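Local coordinates for ABC transporter, solute-binding protein (Staphylococcus aureus, PDB 6LKK) that binds glucose 6-phosphate between its lobes and, as a solute-binding-type sensor protein, probably passes that signal to a two-component system, at residues Asp216-Val221 with Gln235-Arg240; Thr76-Gln81 with Tyr91-Leu96; Thr4-Tyr9 with Gln37-Asn42. All blocks are in the same frame, centred on the assembly; numbering follows the deposited sequence.

Interaction 1: Asp216-Val221 with Gln235-Arg240; sequences DGIALV and QYLTSR. With G6P (6-O-phosphono-alpha-D-glucopyranose), chain B.
Ile218, in the strand 213-221, reaches Leu237 and Thr238 at the end of the helix 230-237 with a single methyl group. Its CD1 lies 3.9 Å from Leu237 CB and 4.0 Å from Leu237 CD1, the two side chains meeting at a slant, and Thr238 CG2 adds a third contact 4.1 Å from the same Ile218 CD1. With CG1 beside the backbone N (chi1 -64°) and the chain carried on extended to CD1, the long branch of Ile218 helps to span the 8.9 Å between Ile218 CA and Leu237 CA. A branched, wholly apolar residue suits this spot, because Val234, Phe95, Val54 and Met56 close in on Ile218 as well. Thr238 also fits: its methyl faces the core, while OG1 is bonded to the carbonyl of Val234, one turn back.

The other side of 235-240 is looser. Gln235 and Arg240 are exposed, and between them the chain leaves the helix and soon starts the helix 240-250. Ser239, at the N-cap of that next helix, turns OG back onto Tyr236 O at 2.8 Å, and the same carbonyl also accepts from Ser239 N, so two donors fix the bend.

Farther toward the ligand along the same strand, Asp216 grips the sugar with both carboxylate oxygens: G6P O3 donates to Asp216 OD2 at 2.7 Å and G6P O2 to Asp216 OD1 at 3.0 Å. Tyr9 OH also bonds to Asp216 OD2. Two neighbouring hydroxyls held by one carboxylate are consistent with recognition of the sugar part of the ligand, while the methyl contacts behind it are purely apolar and carry no directional bond.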
loop_
_atom_site.group_PDB
_atom_site.type_symbol
_atom_site.label_atom_id
_atom_site.label_comp_id
_atom_site.label_asym_id
_atom_site.label_seq_id
_atom_site.Cartn_x
_atom_site.Cartn_y
_atom_site.Cartn_z
ATOM N N ASP A 216 -2.926 5.292 2.082
ATOM C CA ASP A 216 -3.665 4.853 0.908
ATOM C C ASP A 216 -4.824 5.805 0.634
ATOM O O ASP A 216 -5.422 6.366 1.555
ATOM C CB ASP A 216 -4.189 3.430 1.107
ATOM C CG ASP A 216 -3.077 2.399 1.213
ATOM O OD1 ASP A 216 -1.889 2.762 1.061
ATOM O OD2 ASP A 216 -3.396 1.214 1.448
ATOM N N GLY A 217 -5.144 5.989 -0.651
ATOM C CA GLY A 217 -6.120 6.978 -1.056
ATOM C C GLY A 217 -7.188 6.409 -1.970
ATOM O O GLY A 217 -7.102 5.272 -2.449
ATOM N N ILE A 218 -8.217 7.232 -2.197
ATOM C CA ILE A 218 -9.315 6.938 -3.111
ATOM C C ILE A 218 -9.537 8.156 -3.992
ATOM O O ILE A 218 -9.532 9.293 -3.506
ATOM C CB ILE A 218 -10.618 6.588 -2.362
ATOM C CG1 ILE A 218 -10.452 5.305 -1.556
ATOM C CG2 ILE A 218 -11.775 6.428 -3.344
ATOM C CD1 ILE A 218 -11.555 5.091 -0.543
ATOM N N ALA A 219 -9.763 7.920 -5.284
ATOM C CA ALA A 219 -9.948 8.998 -6.243
ATOM C C ALA A 219 -11.034 8.629 -7.245
ATOM O O ALA A 219 -11.229 7.454 -7.573
ATOM C CB ALA A 219 -8.647 9.315 -6.990
ATOM N N LEU A 220 -11.740 9.651 -7.725
ATOM C CA LEU A 220 -12.711 9.500 -8.800
ATOM C C LEU A 220 -12.010 9.652 -10.145
ATOM O O LEU A 220 -11.260 10.610 -10.358
ATOM C CB LEU A 220 -13.832 10.537 -8.668
ATOM C CG LEU A 220 -14.693 10.502 -7.401
ATOM C CD1 LEU A 220 -15.818 11.519 -7.507
ATOM C CD2 LEU A 220 -15.261 9.114 -7.152
ATOM N N VAL A 221 -12.261 8.709 -11.047
ATOM C CA VAL A 221 -11.617 8.676 -12.355
ATOM C C VAL A 221 -12.425 9.512 -13.335
ATOM O O VAL A 221 -13.657 9.410 -13.397
ATOM C CB VAL A 221 -11.477 7.226 -12.850
ATOM C CG1 VAL A 221 -10.894 7.184 -14.260
ATOM C CG2 VAL A 221 -10.612 6.423 -11.893
ATOM N N GLN A 235 -17.988 7.508 -0.092
ATOM C CA GLN A 235 -18.548 7.743 1.237
ATOM C C GLN A 235 -18.589 6.453 2.048
ATOM O O GLN A 235 -18.173 6.416 3.212
ATOM C CB GLN A 235 -19.950 8.337 1.095
ATOM C CG GLN A 235 -20.655 8.649 2.403
ATOM C CD GLN A 235 -22.098 9.053 2.187
ATOM O OE1 GLN A 235 -22.893 8.282 1.649
ATOM N NE2 GLN A 235 -22.439 10.272 2.584
ATOM N N TYR A 236 -19.100 5.383 1.440
ATOM C CA TYR A 236 -19.180 4.088 2.106
ATOM C C TYR A 236 -17.806 3.629 2.585
ATOM O O TYR A 236 -17.631 3.260 3.754
ATOM C CB TYR A 236 -19.799 3.081 1.135
ATOM C CG TYR A 236 -19.878 1.650 1.604
ATOM C CD1 TYR A 236 -20.973 1.191 2.322
ATOM C CD2 TYR A 236 -18.879 0.744 1.283
ATOM C CE1 TYR A 236 -21.054 -0.126 2.732
ATOM C CE2 TYR A 236 -18.952 -0.574 1.688
ATOM C CZ TYR A 236 -20.040 -1.001 2.410
ATOM O OH TYR A 236 -20.113 -2.314 2.813
ATOM N N LEU A 237 -16.812 3.664 1.698
ATOM C CA LEU A 237 -15.491 3.143 2.032
ATOM C C LEU A 237 -14.810 3.958 3.124
ATOM O O LEU A 237 -13.970 3.423 3.858
ATOM C CB LEU A 237 -14.617 3.104 0.779
ATOM C CG LEU A 237 -15.031 2.079 -0.279
ATOM C CD1 LEU A 237 -14.262 2.307 -1.567
ATOM C CD2 LEU A 237 -14.811 0.664 0.220
ATOM N N THR A 238 -15.148 5.242 3.249
ATOM C CA THR A 238 -14.543 6.111 4.248
ATOM C C THR A 238 -15.441 6.324 5.458
ATOM O O THR A 238 -15.113 7.147 6.320
ATOM C CB THR A 238 -14.181 7.461 3.624
ATOM O OG1 THR A 238 -15.358 8.084 3.092
ATOM C CG2 THR A 238 -13.166 7.274 2.507
ATOM N N SER A 239 -16.551 5.597 5.549
ATOM C CA SER A 239 -17.494 5.761 6.643
ATOM C C SER A 239 -16.992 5.060 7.904
ATOM O O SER A 239 -16.144 4.166 7.858
ATOM C CB SER A 239 -18.866 5.209 6.257
ATOM O OG SER A 239 -18.845 3.795 6.174
ATOM N N ARG A 240 -17.545 5.474 9.045
ATOM C CA ARG A 240 -17.126 4.901 10.320
ATOM C C ARG A 240 -17.419 3.406 10.378
ATOM O O ARG A 240 -16.549 2.608 10.746
ATOM C CB ARG A 240 -17.813 5.625 11.480
ATOM C CG ARG A 240 -17.308 5.179 12.857
ATOM C CD ARG A 240 -18.255 5.563 13.986
ATOM N NE ARG A 240 -19.611 5.081 13.741
ATOM C CZ ARG A 240 -19.987 3.808 13.826
ATOM N NH1 ARG A 240 -19.112 2.864 14.151
ATOM N NH2 ARG A 240 -21.245 3.476 13.575
HETATM C C1 G6P B . 1.091 -0.584 -1.131
HETATM C C2 G6P B . -0.194 0.131 -0.646
HETATM C C3 G6P B . -1.450 -0.622 -0.885
HETATM C C4 G6P B . -1.398 -1.351 -2.153
HETATM C C5 G6P B . -0.351 -2.455 -2.051
HETATM C C6 G6P B . -0.164 -3.125 -3.374
HETATM O O1 G6P B . 2.033 -0.625 -0.102
HETATM O O2 G6P B . -0.097 0.417 0.760
HETATM O O3 G6P B . -2.584 0.349 -0.931
HETATM O O4 G6P B . -2.681 -1.962 -2.437
HETATM O O5 G6P B . 0.971 -1.958 -1.623
HETATM O O6 G6P B . 0.222 -2.155 -4.322
HETATM P P G6P B . 1.574 -2.433 -5.299
HETATM O O1P G6P B . 1.669 -1.290 -6.294
HETATM O O2P G6P B . 1.415 -3.770 -6.049
HETATM O O3P G6P B . 2.795 -2.466 -4.455
#

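Interaction 2: Thr76-Gln81 with Tyr91-Leu96; sequences TSVTQQ and YVTSFL
Gln81 meets the backbone of Ser94 in the strand 92-105 with both ends of its amide. NE2 donates to Ser94 O at 2.9 Å, but the N-H is bent well off line (125°) and the bond is weak. OE1 takes a hydrogen bond of 2.7 Å from a water, which in turn accepts from Ser94 N at 2.9 Å. One glutamine thus serves the C=O of Ser94 directly and its N-H through water, a pairing for which an amide, donor and acceptor in one group, is well suited. The side chain gets there by running extended beyond CG (chi2 -174°), and OE1 also lies 3.6 Å from Ser94 CB.

Beside this polar link, Val78 CG1 and Thr93 CG2 meet methyl to methyl at 4.0 Å. Thr93 CG2 also lies beside the amide nitrogen of Gln81, 3.8 Å from Gln81 NE2, and the threonine crosses both side chains at about a right angle.

The segment that delivers Val78 and Gln81 is a short 3-10 helix, 76-80, in the loop between the strands 70-71 and 92-105. Its backbone bonds have the i+3 spacing of that helix: Gln80 N to Ser77 O, and Gln81 N to Val78 O at 3.0 Å. Farther along the facing strand, Phe95 and Leu96 both lie opposite Asp216 in a classic beta bulge. Leu96 CG lies over one face of the Phe95 ring, 3.6 Å above its plane.

Outside the contact, hydroxyls are tied to the loop. Thr93 OG1 bonds to the backbone N of Asp75, just before the 3-10 helix, and Ser77 OG to the carboxylate of Asp75. Ser94 OG bonds to the carbonyl of Tyr85, and the carbonyl of Gln81 receives a bond from Arg86.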
loop_
_atom_site.group_PDB
_atom_site.type_symbol
_atom_site.label_atom_id
_atom_site.label_comp_id
_atom_site.label_asym_id
_atom_site.label_seq_id
_atom_site.Cartn_x
_atom_site.Cartn_y
_atom_site.Cartn_z
ATOM N N THR A 76 -16.674 14.474 2.233
ATOM C CA THR A 76 -16.861 15.406 3.340
ATOM C C THR A 76 -16.252 14.876 4.633
ATOM O O THR A 76 -15.818 15.665 5.480
ATOM C CB THR A 76 -18.350 15.693 3.537
ATOM O OG1 THR A 76 -18.904 16.201 2.318
ATOM C CG2 THR A 76 -18.565 16.714 4.652
ATOM N N SER A 77 -16.195 13.551 4.797
ATOM C CA SER A 77 -15.755 12.962 6.055
ATOM C C SER A 77 -14.260 13.112 6.291
ATOM O O SER A 77 -13.762 12.567 7.281
ATOM C CB SER A 77 -16.134 11.481 6.106
ATOM O OG SER A 77 -15.375 10.719 5.187
ATOM N N VAL A 78 -13.525 13.817 5.424
ATOM C CA VAL A 78 -12.139 14.129 5.757
ATOM C C VAL A 78 -12.079 14.846 7.098
ATOM O O VAL A 78 -11.077 14.759 7.818
ATOM C CB VAL A 78 -11.470 14.956 4.638
ATOM C CG1 VAL A 78 -11.327 14.120 3.370
ATOM C CG2 VAL A 78 -12.242 16.240 4.362
ATOM N N THR A 79 -13.157 15.547 7.462
ATOM C CA THR A 79 -13.229 16.222 8.753
ATOM C C THR A 79 -13.048 15.252 9.916
ATOM O O THR A 79 -12.564 15.649 10.981
ATOM C CB THR A 79 -14.571 16.947 8.882
ATOM O OG1 THR A 79 -14.709 17.896 7.818
ATOM C CG2 THR A 79 -14.680 17.675 10.219
ATOM N N GLN A 80 -13.436 13.989 9.741
ATOM C CA GLN A 80 -13.361 12.994 10.803
ATOM C C GLN A 80 -12.071 12.186 10.766
ATOM O O GLN A 80 -11.941 11.220 11.523
ATOM C CB GLN A 80 -14.554 12.036 10.720
ATOM C CG GLN A 80 -15.819 12.544 11.389
ATOM C CD GLN A 80 -16.450 13.702 10.646
ATOM O OE1 GLN A 80 -16.570 14.805 11.180
ATOM N NE2 GLN A 80 -16.870 13.454 9.410
ATOM N N GLN A 81 -11.123 12.557 9.915
ATOM C CA GLN A 81 -9.924 11.760 9.716
ATOM C C GLN A 81 -8.794 12.220 10.627
ATOM O O GLN A 81 -8.744 13.375 11.060
ATOM C CB GLN A 81 -9.473 11.828 8.258
ATOM C CG GLN A 81 -10.449 11.169 7.313
ATOM C CD GLN A 81 -9.940 11.108 5.893
ATOM O OE1 GLN A 81 -8.962 11.770 5.540
ATOM N NE2 GLN A 81 -10.600 10.307 5.066
ATOM N N TYR A 91 -7.502 15.586 -5.532
ATOM C CA TYR A 91 -8.122 14.463 -6.218
ATOM C C TYR A 91 -8.285 13.235 -5.333
ATOM O O TYR A 91 -8.919 12.264 -5.764
ATOM C CB TYR A 91 -7.294 14.067 -7.448
ATOM C CG TYR A 91 -7.097 15.177 -8.450
ATOM C CD1 TYR A 91 -8.019 15.393 -9.466
ATOM C CD2 TYR A 91 -5.986 16.005 -8.388
ATOM C CE1 TYR A 91 -7.841 16.407 -10.386
ATOM C CE2 TYR A 91 -5.800 17.023 -9.304
ATOM C CZ TYR A 91 -6.731 17.216 -10.300
ATOM O OH TYR A 91 -6.549 18.227 -11.215
ATOM N N VAL A 92 -7.740 13.248 -4.120
ATOM C CA VAL A 92 -7.574 12.035 -3.328
ATOM C C VAL A 92 -8.175 12.234 -1.944
ATOM O O VAL A 92 -7.909 13.245 -1.282
ATOM C CB VAL A 92 -6.089 11.639 -3.214
ATOM C CG1 VAL A 92 -5.928 10.383 -2.366
ATOM C CG2 VAL A 92 -5.492 11.424 -4.598
ATOM N N THR A 93 -8.974 11.262 -1.511
ATOM C CA THR A 93 -9.416 11.138 -0.130
ATOM C C THR A 93 -8.607 10.033 0.534
ATOM O O THR A 93 -8.505 8.928 -0.005
ATOM C CB THR A 93 -10.909 10.802 -0.056
ATOM O OG1 THR A 93 -11.672 11.815 -0.720
ATOM C CG2 THR A 93 -11.378 10.680 1.393
ATOM N N SER A 94 -8.030 10.326 1.695
ATOM C CA SER A 94 -7.306 9.291 2.422
ATOM C C SER A 94 -8.268 8.194 2.863
ATOM O O SER A 94 -9.420 8.462 3.216
ATOM C CB SER A 94 -6.585 9.892 3.626
ATOM O OG SER A 94 -5.568 10.781 3.195
ATOM N N PHE A 95 -7.781 6.948 2.836
ATOM C CA PHE A 95 -8.627 5.774 3.020
ATOM C C PHE A 95 -8.133 4.862 4.138
ATOM O O PHE A 95 -8.912 4.483 5.017
ATOM C CB PHE A 95 -8.713 4.999 1.703
ATOM C CG PHE A 95 -9.355 3.645 1.828
ATOM C CD1 PHE A 95 -10.615 3.507 2.387
ATOM C CD2 PHE A 95 -8.702 2.510 1.368
ATOM C CE1 PHE A 95 -11.208 2.268 2.498
ATOM C CE2 PHE A 95 -9.289 1.266 1.476
ATOM C CZ PHE A 95 -10.545 1.144 2.040
ATOM N N LEU A 96 -6.853 4.489 4.108
ATOM C CA LEU A 96 -6.288 3.588 5.104
ATOM C C LEU A 96 -4.829 3.948 5.333
ATOM O O LEU A 96 -4.180 4.565 4.486
ATOM C CB LEU A 96 -6.380 2.117 4.676
ATOM C CG LEU A 96 -7.722 1.385 4.723
ATOM C CD1 LEU A 96 -7.515 -0.046 4.250
ATOM C CD2 LEU A 96 -8.341 1.402 6.117
HETATM O O HOH W 1 -8.060 12.855 3.187
#

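Interaction 3: Thr4-Tyr9 with Gln37-Asn42; sequences TVYSPY and QVLLSN. With G6P (6-O-phosphono-alpha-D-glucopyranose), chain B.
This is an apolar strand-to-helix contact, buried in the lobe that holds the N terminus, where the helix 36-45 packs against the strand 2-7 and the loop that follows it. Leu39 carries it for the helix, with no hydrogen bond across. Its two methyls divide the work: CD1 lies against the backbone of Ser7 and Pro8, 3.4 Å from Ser7 C, and 3.9 Å from Pro8 CD, while CD2 comes to the edge of the Tyr6 ring, near its plane, 4.4 Å from Tyr6 CD2. A leucine suits this place because its forked end can cover a peptide link and an aromatic edge together. The tyrosine can be buried here because its OH bonds to Glu46 and to the backbone N of Gly52.

The CB of Ser7 is directed away from the helix. OG, anti to the backbone N (chi1 -179°), accepts from Tyr9 N at 3.1 Å with a fairly straight N-H (151°), making an ST turn, and also bonds to the carbonyl of Met56. The turn leads the chain from the strand into the ligand site. Pro8, which has no N-H to satisfy, offers carbon to the ligand, with CB 3.3 Å from G6P O6. Tyr9 CD1 approaches G6P O4 to 3.2 Å, and its OH is bonded to Asp216, the carboxylate that holds the sugar hydroxyls, so Tyr9 may steady that acid.

Pro8 and Tyr9 both line the glucose 6-phosphate pocket. Around them, strand 2-7, helix 11-25 and the parallel strand 28-33 form a beta-alpha-beta unit, and helix 36-45 follows it, as in the periplasmic-binding-protein fold.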
loop_
_atom_site.group_PDB
_atom_site.type_symbol
_atom_site.label_atom_id
_atom_site.label_comp_id
_atom_site.label_asym_id
_atom_site.label_seq_id
_atom_site.Cartn_x
_atom_site.Cartn_y
_atom_site.Cartn_z
ATOM N N THR A 4 -16.854 0.088 -12.078
ATOM C CA THR A 4 -15.529 -0.516 -12.132
ATOM C C THR A 4 -14.577 0.225 -11.201
ATOM O O THR A 4 -14.467 1.455 -11.260
ATOM C CB THR A 4 -14.987 -0.508 -13.561
ATOM O OG1 THR A 4 -15.836 -1.311 -14.392
ATOM C CG2 THR A 4 -13.568 -1.064 -13.612
ATOM N N VAL A 5 -13.886 -0.534 -10.354
ATOM C CA VAL A 5 -12.903 -0.007 -9.416
ATOM C C VAL A 5 -11.527 -0.492 -9.853
ATOM O O VAL A 5 -11.331 -1.691 -10.080
ATOM C CB VAL A 5 -13.211 -0.461 -7.976
ATOM C CG1 VAL A 5 -12.134 0.016 -7.003
ATOM C CG2 VAL A 5 -14.588 0.030 -7.539
ATOM N N TYR A 6 -10.579 0.436 -9.979
ATOM C CA TYR A 6 -9.171 0.083 -10.120
ATOM C C TYR A 6 -8.568 -0.042 -8.728
ATOM O O TYR A 6 -8.769 0.837 -7.886
ATOM C CB TYR A 6 -8.389 1.142 -10.901
ATOM C CG TYR A 6 -8.926 1.521 -12.262
ATOM C CD1 TYR A 6 -9.924 2.477 -12.395
ATOM C CD2 TYR A 6 -8.399 0.963 -13.418
ATOM C CE1 TYR A 6 -10.402 2.846 -13.643
ATOM C CE2 TYR A 6 -8.871 1.323 -14.670
ATOM C CZ TYR A 6 -9.871 2.264 -14.773
ATOM O OH TYR A 6 -10.342 2.627 -16.014
ATOM N N SER A 7 -7.827 -1.121 -8.482
ATOM C CA SER A 7 -7.201 -1.234 -7.169
ATOM C C SER A 7 -5.983 -2.148 -7.164
ATOM O O SER A 7 -6.047 -3.272 -7.678
ATOM C CB SER A 7 -8.206 -1.747 -6.140
ATOM O OG SER A 7 -7.596 -1.833 -4.865
ATOM N N PRO A 8 -4.860 -1.712 -6.581
ATOM C CA PRO A 8 -3.742 -2.639 -6.350
ATOM C C PRO A 8 -3.932 -3.547 -5.148
ATOM O O PRO A 8 -3.089 -4.428 -4.925
ATOM C CB PRO A 8 -2.552 -1.693 -6.134
ATOM C CG PRO A 8 -3.170 -0.480 -5.537
ATOM C CD PRO A 8 -4.501 -0.329 -6.220
ATOM N N TYR A 9 -4.990 -3.359 -4.359
ATOM C CA TYR A 9 -5.237 -4.240 -3.229
ATOM C C TYR A 9 -5.465 -5.667 -3.706
ATOM O O TYR A 9 -5.921 -5.907 -4.827
ATOM C CB TYR A 9 -6.462 -3.795 -2.428
ATOM C CG TYR A 9 -6.284 -2.538 -1.610
ATOM C CD1 TYR A 9 -5.312 -2.460 -0.625
ATOM C CD2 TYR A 9 -7.119 -1.447 -1.794
ATOM C CE1 TYR A 9 -5.155 -1.314 0.133
ATOM C CE2 TYR A 9 -6.973 -0.301 -1.041
ATOM C CZ TYR A 9 -5.993 -0.238 -0.080
ATOM O OH TYR A 9 -5.846 0.903 0.672
ATOM N N GLN A 37 1.240 1.568 -10.328
ATOM C CA GLN A 37 1.607 2.421 -11.452
ATOM C C GLN A 37 1.193 1.812 -12.785
ATOM O O GLN A 37 0.947 2.549 -13.747
ATOM C CB GLN A 37 3.107 2.699 -11.428
ATOM C CG GLN A 37 3.545 3.574 -10.264
ATOM C CD GLN A 37 2.842 4.916 -10.256
ATOM O OE1 GLN A 37 2.710 5.566 -11.294
ATOM N NE2 GLN A 37 2.374 5.332 -9.087
ATOM N N VAL A 38 1.114 0.485 -12.870
ATOM C CA VAL A 38 0.603 -0.146 -14.083
ATOM C C VAL A 38 -0.866 0.203 -14.277
ATOM O O VAL A 38 -1.300 0.545 -15.384
ATOM C CB VAL A 38 0.821 -1.669 -14.029
ATOM C CG1 VAL A 38 0.223 -2.342 -15.259
ATOM C CG2 VAL A 38 2.304 -1.986 -13.919
ATOM N N LEU A 39 -1.655 0.122 -13.204
ATOM C CA LEU A 39 -3.052 0.537 -13.274
ATOM C C LEU A 39 -3.165 1.987 -13.725
ATOM O O LEU A 39 -3.969 2.317 -14.604
ATOM C CB LEU A 39 -3.722 0.343 -11.912
ATOM C CG LEU A 39 -3.995 -1.099 -11.477
ATOM C CD1 LEU A 39 -4.405 -1.134 -10.014
ATOM C CD2 LEU A 39 -5.071 -1.737 -12.341
ATOM N N LEU A 40 -2.359 2.872 -13.134
ATOM C CA LEU A 40 -2.426 4.284 -13.486
ATOM C C LEU A 40 -1.987 4.518 -14.925
ATOM O O LEU A 40 -2.556 5.364 -15.624
ATOM C CB LEU A 40 -1.571 5.104 -12.521
ATOM C CG LEU A 40 -2.122 5.220 -11.098
ATOM C CD1 LEU A 40 -1.061 5.741 -10.140
ATOM C CD2 LEU A 40 -3.347 6.126 -11.076
ATOM N N SER A 41 -0.983 3.773 -15.390
ATOM C CA SER A 41 -0.510 3.945 -16.761
ATOM C C SER A 41 -1.528 3.427 -17.767
ATOM O O SER A 41 -1.798 4.086 -18.779
ATOM C CB SER A 41 0.831 3.239 -16.943
ATOM O OG SER A 41 1.851 3.889 -16.204
ATOM N N ASN A 42 -2.102 2.248 -17.517
ATOM C CA ASN A 42 -3.120 1.720 -18.418
ATOM C C ASN A 42 -4.369 2.591 -18.399
ATOM O O ASN A 42 -4.983 2.832 -19.446
ATOM C CB ASN A 42 -3.458 0.277 -18.041
ATOM C CG ASN A 42 -2.292 -0.671 -18.261
ATOM O OD1 ASN A 42 -1.345 -0.351 -18.979
ATOM N ND2 ASN A 42 -2.363 -1.849 -17.652
HETATM C C1 G6P B . 1.091 -0.584 -1.131
HETATM C C2 G6P B . -0.194 0.131 -0.646
HETATM C C3 G6P B . -1.450 -0.622 -0.885
HETATM C C4 G6P B . -1.398 -1.351 -2.153
HETATM C C5 G6P B . -0.351 -2.455 -2.051
HETATM C C6 G6P B . -0.164 -3.125 -3.374
HETATM O O1 G6P B . 2.033 -0.625 -0.102
HETATM O O2 G6P B . -0.097 0.417 0.760
HETATM O O3 G6P B . -2.584 0.349 -0.931
HETATM O O4 G6P B . -2.681 -1.962 -2.437
HETATM O O5 G6P B . 0.971 -1.958 -1.623
HETATM O O6 G6P B . 0.222 -2.155 -4.322
HETATM P P G6P B . 1.574 -2.433 -5.299
HETATM O O1P G6P B . 1.669 -1.290 -6.294
HETATM O O2P G6P B . 1.415 -3.770 -6.049
HETATM O O3P G6P B . 2.795 -2.466 -4.455
#

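In the fold
From the N terminus, interaction 3 comes first: Thr4-Tyr9 meets Gln37-Asn42 after a helix and a strand, closing a loop of 27 residues. Interaction 2 follows with a short loop of nine residues between Thr76-Gln81 and Tyr91-Leu96, and interaction 1 closes last, across 13 residues that include most of the helix 230-237. The three loops run in series, none nesting in or crossing another. They join in space through one mixed sheet. The strands 92-105 and 213-221 are antiparallel neighbours, so interactions 1 and 2 lie side by side, with Ile218 N close to Thr93 O, while Tyr9 touches Phe95, and interactions 1 and 3 share the ligand.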